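Local coordinates for protein uncharacterized aldehyde dehydrogenase AldY (Bacillus subtilis, PDB 4DNG) that probably oxidises aldehydes to carboxylates with NAD+ and may help protect the cell against stress from ethanol and related compounds, at residues Asn403-Phe414 / Gln427-Asp437; Ile26-Ile35 / Met88-Gly96. All blocks are in the same frame, centred on the assembly; numbering follows the deposited sequence.

Contact 1: Asn403-Phe414 / Gln427-Asp437; sequences NDTEYGLSSAVF and QIDSGMTHVND
With chi1 of Ser411 at 55°, its OG sits between its own backbone N and carbonyl carbon and faces Thr433, whose OG1, beside its own backbone N, donates a hydrogen bond to Ser411 OG at 2.8 Å. Thr433 OG1 is also bonded to Lys472 of the second subunit, so the pair reaches into the dimer interface. On the same sheet face Val413 CG1 lies alongside Val435 CG1, 3.6 Å away, the two side chains pointing the same way. Backbone hydrogen bonds join the two strands, among them Val413 N to His434 O (2.9 Å, nearly straight at 171°) and Asn436 N to Val413 O. At the far end the Phe414 ring carries Asn436 CA over one face, a CH-pi contact of 3.5 Å from CA to the ring centroid, while Asn436 ND2 is hydrogen-bonded to Thr415 O. At the other end the Asn403 amide bridges the chain entering the second strand: OD1 accepts from Asp429 N in the carbonyl plane, and ND2 donates to Gln427 O (2.8 Å), which lies in the amide plane. Both polar ends are thus gripped and the amide is held against flipping. Strands 410-414 and 432-435, parallel with axes 22° apart, are joined through helix 418-425 as a beta-alpha-beta unit in the large mixed sheet of this aldehyde dehydrogenase, which a parallel strand of the second subunit continues beyond 432-435.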
loop_
_atom_site.group_PDB
_atom_site.type_symbol
_atom_site.label_atom_id
_atom_site.label_comp_id
_atom_site.label_asym_id
_atom_site.label_seq_id
_atom_site.Cartn_x
_atom_site.Cartn_y
_atom_site.Cartn_z
ATOM N N ASN A 403 3.174 23.714 4.490
ATOM C CA ASN A 403 3.049 22.795 3.387
ATOM C C ASN A 403 4.357 22.511 2.685
ATOM O O ASN A 403 4.620 21.397 2.292
ATOM C CB ASN A 403 2.019 23.311 2.395
ATOM C CG ASN A 403 0.648 22.747 2.641
ATOM O OD1 ASN A 403 0.505 21.621 3.080
ATOM N ND2 ASN A 403 -0.368 23.527 2.346
ATOM N N ASP A 404 5.191 23.519 2.541
ATOM C CA ASP A 404 6.344 23.413 1.670
ATOM C C ASP A 404 7.452 22.662 2.371
ATOM O O ASP A 404 8.388 23.247 2.886
ATOM C CB ASP A 404 6.822 24.817 1.300
ATOM C CG ASP A 404 8.258 24.849 0.840
ATOM O OD1 ASP A 404 8.857 23.775 0.698
ATOM O OD2 ASP A 404 8.782 25.955 0.611
ATOM N N THR A 405 7.309 21.343 2.381
ATOM C CA THR A 405 8.251 20.433 3.001
ATOM C C THR A 405 8.404 19.215 2.127
ATOM O O THR A 405 7.521 18.918 1.336
ATOM C CB THR A 405 7.684 19.897 4.296
ATOM O OG1 THR A 405 6.552 19.085 3.979
ATOM C CG2 THR A 405 7.252 21.030 5.165
ATOM N N GLU A 406 9.510 18.493 2.290
ATOM C CA GLU A 406 9.729 17.268 1.541
ATOM C C GLU A 406 8.472 16.391 1.690
ATOM O O GLU A 406 7.815 16.066 0.699
ATOM C CB GLU A 406 11.001 16.568 2.042
ATOM C CG GLU A 406 12.266 17.412 1.865
ATOM C CD GLU A 406 13.374 17.102 2.867
ATOM O OE1 GLU A 406 13.195 16.213 3.734
ATOM O OE2 GLU A 406 14.436 17.762 2.787
ATOM N N TYR A 407 8.135 16.031 2.931
ATOM C CA TYR A 407 6.851 15.394 3.257
ATOM C C TYR A 407 6.338 15.903 4.599
ATOM O O TYR A 407 7.110 16.398 5.430
ATOM C CB TYR A 407 6.951 13.856 3.278
ATOM C CG TYR A 407 7.421 13.254 1.972
ATOM C CD1 TYR A 407 6.536 13.074 0.903
ATOM C CD2 TYR A 407 8.755 12.882 1.798
ATOM C CE1 TYR A 407 6.971 12.540 -0.301
ATOM C CE2 TYR A 407 9.197 12.348 0.601
ATOM C CZ TYR A 407 8.305 12.179 -0.444
ATOM O OH TYR A 407 8.751 11.643 -1.630
ATOM N N GLY A 408 5.028 15.786 4.796
ATOM C CA GLY A 408 4.404 16.139 6.062
ATOM C C GLY A 408 3.600 14.971 6.592
ATOM O O GLY A 408 2.715 14.462 5.904
ATOM N N LEU A 409 3.923 14.537 7.810
ATOM C CA LEU A 409 3.167 13.487 8.493
ATOM C C LEU A 409 2.122 14.094 9.436
ATOM O O LEU A 409 0.929 13.780 9.351
ATOM C CB LEU A 409 4.110 12.555 9.266
ATOM C CG LEU A 409 3.487 11.588 10.288
ATOM C CD1 LEU A 409 2.663 10.481 9.629
ATOM C CD2 LEU A 409 4.566 11.008 11.191
ATOM N N SER A 410 2.587 14.958 10.335
ATOM C CA SER A 410 1.729 15.631 11.302
ATOM C C SER A 410 1.996 17.135 11.300
ATOM O O SER A 410 3.109 17.586 10.996
ATOM C CB SER A 410 1.945 15.062 12.704
ATOM O OG SER A 410 0.721 14.968 13.408
ATOM N N SER A 411 0.963 17.905 11.625
ATOM C CA SER A 411 1.088 19.351 11.756
ATOM C C SER A 411 0.259 19.870 12.932
ATOM O O SER A 411 -0.677 19.197 13.402
ATOM C CB SER A 411 0.649 20.017 10.463
ATOM O OG SER A 411 -0.661 19.597 10.140
ATOM N N ALA A 412 0.605 21.070 13.395
ATOM C CA ALA A 412 -0.141 21.734 14.472
ATOM C C ALA A 412 -0.411 23.197 14.135
ATOM O O ALA A 412 0.483 23.927 13.687
ATOM C CB ALA A 412 0.595 21.603 15.808
ATOM N N VAL A 413 -1.652 23.615 14.334
ATOM C CA VAL A 413 -2.051 25.003 14.068
ATOM C C VAL A 413 -2.692 25.618 15.312
ATOM O O VAL A 413 -3.484 24.968 16.014
ATOM C CB VAL A 413 -2.928 25.149 12.788
ATOM C CG1 VAL A 413 -4.114 24.198 12.815
ATOM C CG2 VAL A 413 -3.403 26.587 12.590
ATOM N N PHE A 414 -2.297 26.859 15.596
ATOM C CA PHE A 414 -2.793 27.590 16.768
ATOM C C PHE A 414 -3.507 28.857 16.364
ATOM O O PHE A 414 -2.919 29.789 15.809
ATOM C CB PHE A 414 -1.683 27.855 17.797
ATOM C CG PHE A 414 -1.403 26.677 18.690
ATOM C CD1 PHE A 414 -0.738 25.554 18.197
ATOM C CD2 PHE A 414 -1.825 26.673 20.015
ATOM C CE1 PHE A 414 -0.489 24.453 19.009
ATOM C CE2 PHE A 414 -1.577 25.578 20.837
ATOM C CZ PHE A 414 -0.910 24.466 20.332
ATOM N N GLN A 427 -6.072 22.328 4.595
ATOM C CA GLN A 427 -5.280 22.874 3.497
ATOM C C GLN A 427 -3.844 22.415 3.548
ATOM O O GLN A 427 -3.035 22.799 2.704
ATOM C CB GLN A 427 -5.307 24.388 3.580
ATOM C CG GLN A 427 -5.258 25.098 2.255
ATOM C CD GLN A 427 -5.759 26.496 2.402
ATOM O OE1 GLN A 427 -5.205 27.429 1.832
ATOM N NE2 GLN A 427 -6.804 26.659 3.204
ATOM N N ILE A 428 -3.531 21.615 4.562
ATOM C CA ILE A 428 -2.198 21.074 4.779
ATOM C C ILE A 428 -2.130 19.609 4.351
ATOM O O ILE A 428 -2.893 18.769 4.862
ATOM C CB ILE A 428 -1.807 21.164 6.268
ATOM C CG1 ILE A 428 -1.864 22.616 6.740
ATOM C CG2 ILE A 428 -0.425 20.546 6.522
ATOM C CD1 ILE A 428 -1.281 22.845 8.123
ATOM N N ASP A 429 -1.211 19.314 3.424
ATOM C CA ASP A 429 -0.897 17.933 3.025
ATOM C C ASP A 429 -0.144 17.250 4.134
ATOM O O ASP A 429 1.082 17.352 4.249
ATOM C CB ASP A 429 -0.096 17.875 1.726
ATOM C CG ASP A 429 -0.974 17.956 0.502
ATOM O OD1 ASP A 429 -2.141 17.498 0.562
ATOM O OD2 ASP A 429 -0.496 18.474 -0.528
ATOM N N SER A 430 -0.914 16.568 4.966
ATOM C CA SER A 430 -0.425 15.929 6.174
ATOM C C SER A 430 -1.567 15.042 6.613
ATOM O O SER A 430 -2.735 15.389 6.419
ATOM C CB SER A 430 -0.107 16.978 7.248
ATOM O OG SER A 430 -0.217 16.446 8.556
ATOM N N GLY A 431 -1.249 13.889 7.177
ATOM C CA GLY A 431 -2.297 12.973 7.613
ATOM C C GLY A 431 -3.061 13.580 8.774
ATOM O O GLY A 431 -4.300 13.590 8.776
ATOM N N MET A 432 -2.318 14.109 9.750
ATOM C CA MET A 432 -2.920 14.646 10.968
ATOM C C MET A 432 -2.606 16.132 11.192
ATOM O O MET A 432 -1.450 16.546 11.124
ATOM C CB MET A 432 -2.462 13.817 12.178
ATOM C CG MET A 432 -2.824 14.406 13.532
ATOM S SD MET A 432 -4.422 13.869 14.166
ATOM C CE MET A 432 -3.912 12.446 15.136
ATOM N N THR A 433 -3.639 16.928 11.451
ATOM C CA THR A 433 -3.436 18.258 12.040
ATOM C C THR A 433 -4.176 18.384 13.363
ATOM O O THR A 433 -5.363 18.048 13.445
ATOM C CB THR A 433 -3.930 19.381 11.131
ATOM O OG1 THR A 433 -3.411 19.185 9.811
ATOM C CG2 THR A 433 -3.476 20.732 11.668
ATOM N N HIS A 434 -3.508 18.930 14.365
ATOM C CA HIS A 434 -4.149 19.285 15.605
ATOM C C HIS A 434 -4.371 20.752 15.633
ATOM O O HIS A 434 -3.518 21.515 15.182
ATOM C CB HIS A 434 -3.264 18.955 16.780
ATOM C CG HIS A 434 -2.620 17.611 16.702
ATOM N ND1 HIS A 434 -3.281 16.489 16.960
ATOM C CD2 HIS A 434 -1.324 17.242 16.405
ATOM C CE1 HIS A 434 -2.462 15.448 16.822
ATOM N NE2 HIS A 434 -1.263 15.909 16.483
ATOM N N VAL A 435 -5.490 21.189 16.185
ATOM C CA VAL A 435 -5.681 22.606 16.395
ATOM C C VAL A 435 -5.526 22.894 17.871
ATOM O O VAL A 435 -6.249 22.369 18.688
ATOM C CB VAL A 435 -7.066 23.065 15.942
ATOM C CG1 VAL A 435 -7.145 23.096 14.439
ATOM C CG2 VAL A 435 -8.130 22.157 16.504
ATOM N N ASN A 436 -4.583 23.752 18.202
ATOM C CA ASN A 436 -4.335 24.078 19.587
ATOM C C ASN A 436 -4.042 22.904 20.505
ATOM O O ASN A 436 -4.630 22.804 21.557
ATOM C CB ASN A 436 -5.499 24.882 20.145
ATOM C CG ASN A 436 -5.754 26.154 19.368
ATOM O OD1 ASN A 436 -4.829 26.826 18.931
ATOM N ND2 ASN A 436 -7.018 26.492 19.200
ATOM N N ASP A 437 -3.158 22.000 20.100
ATOM C CA ASP A 437 -2.676 20.930 20.986
ATOM C C ASP A 437 -1.315 20.335 20.634
ATOM O O ASP A 437 -0.743 20.632 19.599
ATOM C CB ASP A 437 -3.681 19.803 21.158
ATOM C CG ASP A 437 -3.210 18.769 22.159
ATOM O OD1 ASP A 437 -3.627 18.831 23.326
ATOM O OD2 ASP A 437 -2.403 17.903 21.784
#

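Contact 2: Ile26-Ile35 / Met88-Gly96; sequences ILNPYDQSVI and MMIARETGG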
loop_
_atom_site.group_PDB
_atom_site.type_symbol
_atom_site.label_atom_id
_atom_site.label_comp_id
_atom_site.label_asym_id
_atom_site.label_seq_id
_atom_site.Cartn_x
_atom_site.Cartn_y
_atom_site.Cartn_z
ATOM N N ILE A 26 25.571 -2.261 25.145
ATOM C CA ILE A 26 24.488 -1.283 25.174
ATOM C C ILE A 26 24.827 -0.292 26.268
ATOM O O ILE A 26 25.074 -0.679 27.415
ATOM C CB ILE A 26 23.102 -1.916 25.390
ATOM C CG1 ILE A 26 22.879 -3.015 24.339
ATOM C CG2 ILE A 26 22.024 -0.836 25.359
ATOM C CD1 ILE A 26 21.529 -3.683 24.381
ATOM N N LEU A 27 24.853 0.983 25.897
ATOM C CA LEU A 27 25.383 2.021 26.765
ATOM C C LEU A 27 24.314 2.975 27.288
ATOM O O LEU A 27 23.316 3.233 26.623
ATOM C CB LEU A 27 26.482 2.802 26.029
ATOM C CG LEU A 27 27.693 2.058 25.423
ATOM C CD1 LEU A 27 28.724 3.046 24.881
ATOM C CD2 LEU A 27 28.366 1.102 26.399
ATOM N N ASN A 28 24.574 3.539 28.450
ATOM C CA ASN A 28 23.842 4.681 28.903
ATOM C C ASN A 28 24.493 5.844 28.213
ATOM O O ASN A 28 25.693 5.986 28.244
ATOM C CB ASN A 28 23.953 4.814 30.407
ATOM C CG ASN A 28 23.212 6.005 30.939
ATOM O OD1 ASN A 28 23.094 7.005 30.272
ATOM N ND2 ASN A 28 22.712 5.898 32.145
ATOM N N PRO A 29 23.685 6.651 27.554
ATOM C CA PRO A 29 24.152 7.784 26.762
ATOM C C PRO A 29 24.833 8.878 27.563
ATOM O O PRO A 29 25.720 9.528 27.049
ATOM C CB PRO A 29 22.875 8.298 26.137
ATOM C CG PRO A 29 22.050 7.091 25.973
ATOM C CD PRO A 29 22.365 6.190 27.114
ATOM N N TYR A 30 24.365 9.123 28.775
ATOM C CA TYR A 30 24.922 10.167 29.599
ATOM C C TYR A 30 26.366 9.925 29.937
ATOM O O TYR A 30 27.174 10.822 29.827
ATOM C CB TYR A 30 24.134 10.232 30.892
ATOM C CG TYR A 30 24.435 11.398 31.794
ATOM C CD1 TYR A 30 23.943 12.650 31.527
ATOM C CD2 TYR A 30 25.166 11.230 32.940
ATOM C CE1 TYR A 30 24.195 13.711 32.364
ATOM C CE2 TYR A 30 25.423 12.285 33.777
ATOM C CZ TYR A 30 24.935 13.520 33.480
ATOM O OH TYR A 30 25.187 14.567 34.314
ATOM N N ASP A 31 26.714 8.714 30.326
ATOM C CA ASP A 31 28.069 8.499 30.756
ATOM C C ASP A 31 28.830 7.448 29.999
ATOM O O ASP A 31 30.007 7.261 30.241
ATOM C CB ASP A 31 28.080 8.183 32.231
ATOM C CG ASP A 31 27.196 7.058 32.556
ATOM O OD1 ASP A 31 26.988 6.252 31.648
ATOM O OD2 ASP A 31 26.712 6.965 33.690
ATOM N N GLN A 32 28.167 6.751 29.095
ATOM C CA GLN A 32 28.833 5.743 28.285
ATOM C C GLN A 32 29.057 4.446 29.033
ATOM O O GLN A 32 29.732 3.565 28.556
ATOM C CB GLN A 32 30.171 6.261 27.813
ATOM C CG GLN A 32 30.240 6.526 26.333
ATOM C CD GLN A 32 29.665 7.865 25.980
ATOM O OE1 GLN A 32 28.620 7.949 25.356
ATOM N NE2 GLN A 32 30.343 8.925 26.382
ATOM N N SER A 33 28.500 4.354 30.220
ATOM C CA SER A 33 28.574 3.138 31.045
ATOM C C SER A 33 27.799 1.993 30.406
ATOM O O SER A 33 26.797 2.211 29.719
ATOM C CB SER A 33 28.031 3.384 32.449
ATOM O OG SER A 33 26.637 3.631 32.393
ATOM N N VAL A 34 28.272 0.777 30.643
ATOM C CA VAL A 34 27.744 -0.404 29.993
ATOM C C VAL A 34 26.546 -0.908 30.793
ATOM O O VAL A 34 26.673 -1.261 31.984
ATOM C CB VAL A 34 28.841 -1.500 29.924
ATOM C CG1 VAL A 34 28.262 -2.859 29.511
ATOM C CG2 VAL A 34 29.993 -1.060 29.015
ATOM N N ILE A 35 25.386 -0.947 30.142
ATOM C CA ILE A 35 24.178 -1.497 30.758
ATOM C C ILE A 35 24.187 -3.031 30.687
ATOM O O ILE A 35 24.009 -3.690 31.707
ATOM C CB ILE A 35 22.909 -0.892 30.116
ATOM C CG1 ILE A 35 22.866 0.628 30.375
ATOM C CG2 ILE A 35 21.645 -1.628 30.594
ATOM C CD1 ILE A 35 21.851 1.378 29.537
ATOM N N MET A 88 12.681 3.601 34.406
ATOM C CA MET A 88 14.102 3.749 34.669
ATOM C C MET A 88 14.943 3.205 33.530
ATOM O O MET A 88 15.805 3.915 33.019
ATOM C CB MET A 88 14.493 3.081 35.994
ATOM C CG MET A 88 15.891 3.469 36.467
ATOM S SD MET A 88 16.161 5.263 36.541
ATOM C CE MET A 88 15.354 5.671 38.092
ATOM N N MET A 89 14.682 1.961 33.124
ATOM C CA MET A 89 15.439 1.331 32.039
ATOM C C MET A 89 15.312 2.042 30.668
ATOM O O MET A 89 16.320 2.214 29.973
ATOM C CB MET A 89 15.117 -0.161 31.936
ATOM C CG MET A 89 15.956 -0.911 30.899
ATOM S SD MET A 89 17.745 -0.882 31.155
ATOM C CE MET A 89 17.869 -1.758 32.707
ATOM N N ILE A 90 14.095 2.462 30.296
ATOM C CA ILE A 90 13.904 3.275 29.087
ATOM C C ILE A 90 14.763 4.532 29.149
ATOM O O ILE A 90 15.396 4.891 28.170
ATOM C CB ILE A 90 12.431 3.700 28.857
ATOM C CG1 ILE A 90 11.547 2.486 28.516
ATOM C CG2 ILE A 90 12.338 4.725 27.730
ATOM C CD1 ILE A 90 10.076 2.739 28.774
ATOM N N ALA A 91 14.766 5.200 30.298
ATOM C CA ALA A 91 15.616 6.358 30.498
ATOM C C ALA A 91 17.117 6.013 30.341
ATOM O O ALA A 91 17.805 6.633 29.531
ATOM C CB ALA A 91 15.336 7.000 31.853
ATOM N N ARG A 92 17.598 5.002 31.066
ATOM C CA ARG A 92 19.022 4.625 31.018
ATOM C C ARG A 92 19.504 4.291 29.611
ATOM O O ARG A 92 20.577 4.733 29.210
ATOM C CB ARG A 92 19.347 3.453 31.951
ATOM C CG ARG A 92 18.557 3.422 33.251
ATOM C CD ARG A 92 19.398 3.023 34.459
ATOM N NE ARG A 92 19.876 1.635 34.458
ATOM C CZ ARG A 92 21.116 1.264 34.138
ATOM N NH1 ARG A 92 22.006 2.178 33.762
ATOM N NH2 ARG A 92 21.470 -0.019 34.184
ATOM N N GLU A 93 18.706 3.536 28.859
ATOM C CA GLU A 93 19.173 2.964 27.585
ATOM C C GLU A 93 19.141 3.998 26.497
ATOM O O GLU A 93 19.967 4.014 25.590
ATOM C CB GLU A 93 18.300 1.779 27.164
ATOM C CG GLU A 93 18.903 0.931 26.064
ATOM C CD GLU A 93 18.038 -0.257 25.653
ATOM O OE1 GLU A 93 16.786 -0.154 25.663
ATOM O OE2 GLU A 93 18.615 -1.311 25.301
ATOM N N THR A 94 18.182 4.887 26.659
ATOM C CA THR A 94 17.648 5.713 25.608
ATOM C C THR A 94 18.109 7.164 25.768
ATOM O O THR A 94 18.159 7.909 24.796
ATOM C CB THR A 94 16.114 5.569 25.675
ATOM O OG1 THR A 94 15.620 4.907 24.501
ATOM C CG2 THR A 94 15.435 6.847 25.846
ATOM N N GLY A 95 18.470 7.557 26.994
ATOM C CA GLY A 95 18.877 8.944 27.269
ATOM C C GLY A 95 17.683 9.886 27.362
ATOM O O GLY A 95 17.818 11.058 27.705
ATOM N N GLY A 96 16.509 9.365 27.036
ATOM C CA GLY A 96 15.256 10.041 27.313
ATOM C C GLY A 96 15.086 10.241 28.801
ATOM O O GLY A 96 15.586 9.471 29.636
#
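Apolar contact centres on Ile35, whose CD1 reaches Glu93 CA on the helix backbone. The Ile35 and Met89 side chains run in opposite directions, with Ile35 CG2 4.0 Å from Met89 SD.

Methyls also meet polar atoms. Ile35 CD1 approaches Arg92 O (3.6 Å), and Ile26 CG2 lies 3.4 Å from Glu93 OE2. Glu93 CG lies anti to its backbone N (chi1 -166°) and the chain runs extended from there, carrying the carboxylate to Ser185 OG and Ile184 N, which bond its two oxygens.

Around the flat group of Arg92, Ile35 lies over one face of the guanidinium, its CG1 3.8 Å from NH1, and Asn28 ND2 stands at the edge, 4.1 Å from NH1. No hydrogen bond crosses between the segments; instead Arg92 O takes a CA-H...O contact from Asn28 CA at 3.3 Å and is approached by Pro29 CD at 3.1 Å. Pro29 CG rests near Gly95 N, where the helix ends in a residue of positive phi.

Within the loop, Asn28 OD1 accepts from Tyr30 N at 2.9 Å, forming an Asx turn. Without the Asn28 amide, as with an alanine here, Tyr30 N is likely to lose its mate and the Arg92 guanidinium its neighbour at the edge.

The loop and strand ends of the hairpin 23-27/34-39 pack on the last turns of helix 83-94, with helix 183-196 touching both Ile35 and Met89 and helix 98-118 touching Ala91.

Contacts 1 and 2 flank the middle of the chain, their own centres 33 Å apart and their nearest atoms about 18 Å apart, so neither touches the other. Both segments of contact 2 come earlier in the sequence than those of contact 1. Only contact 1 approaches a functional site: the side chain of Leu409 is about 4 Å from that of Glu253, a predicted active-site residue, and about 10 Å from that of Thr233 in the probable NAD+ site. Contact 1 also meets the second subunit, whereas contact 2 is buried within one chain, away from the predicted catalytic and NAD+ sites, where an N-terminal hairpin packs on a helix.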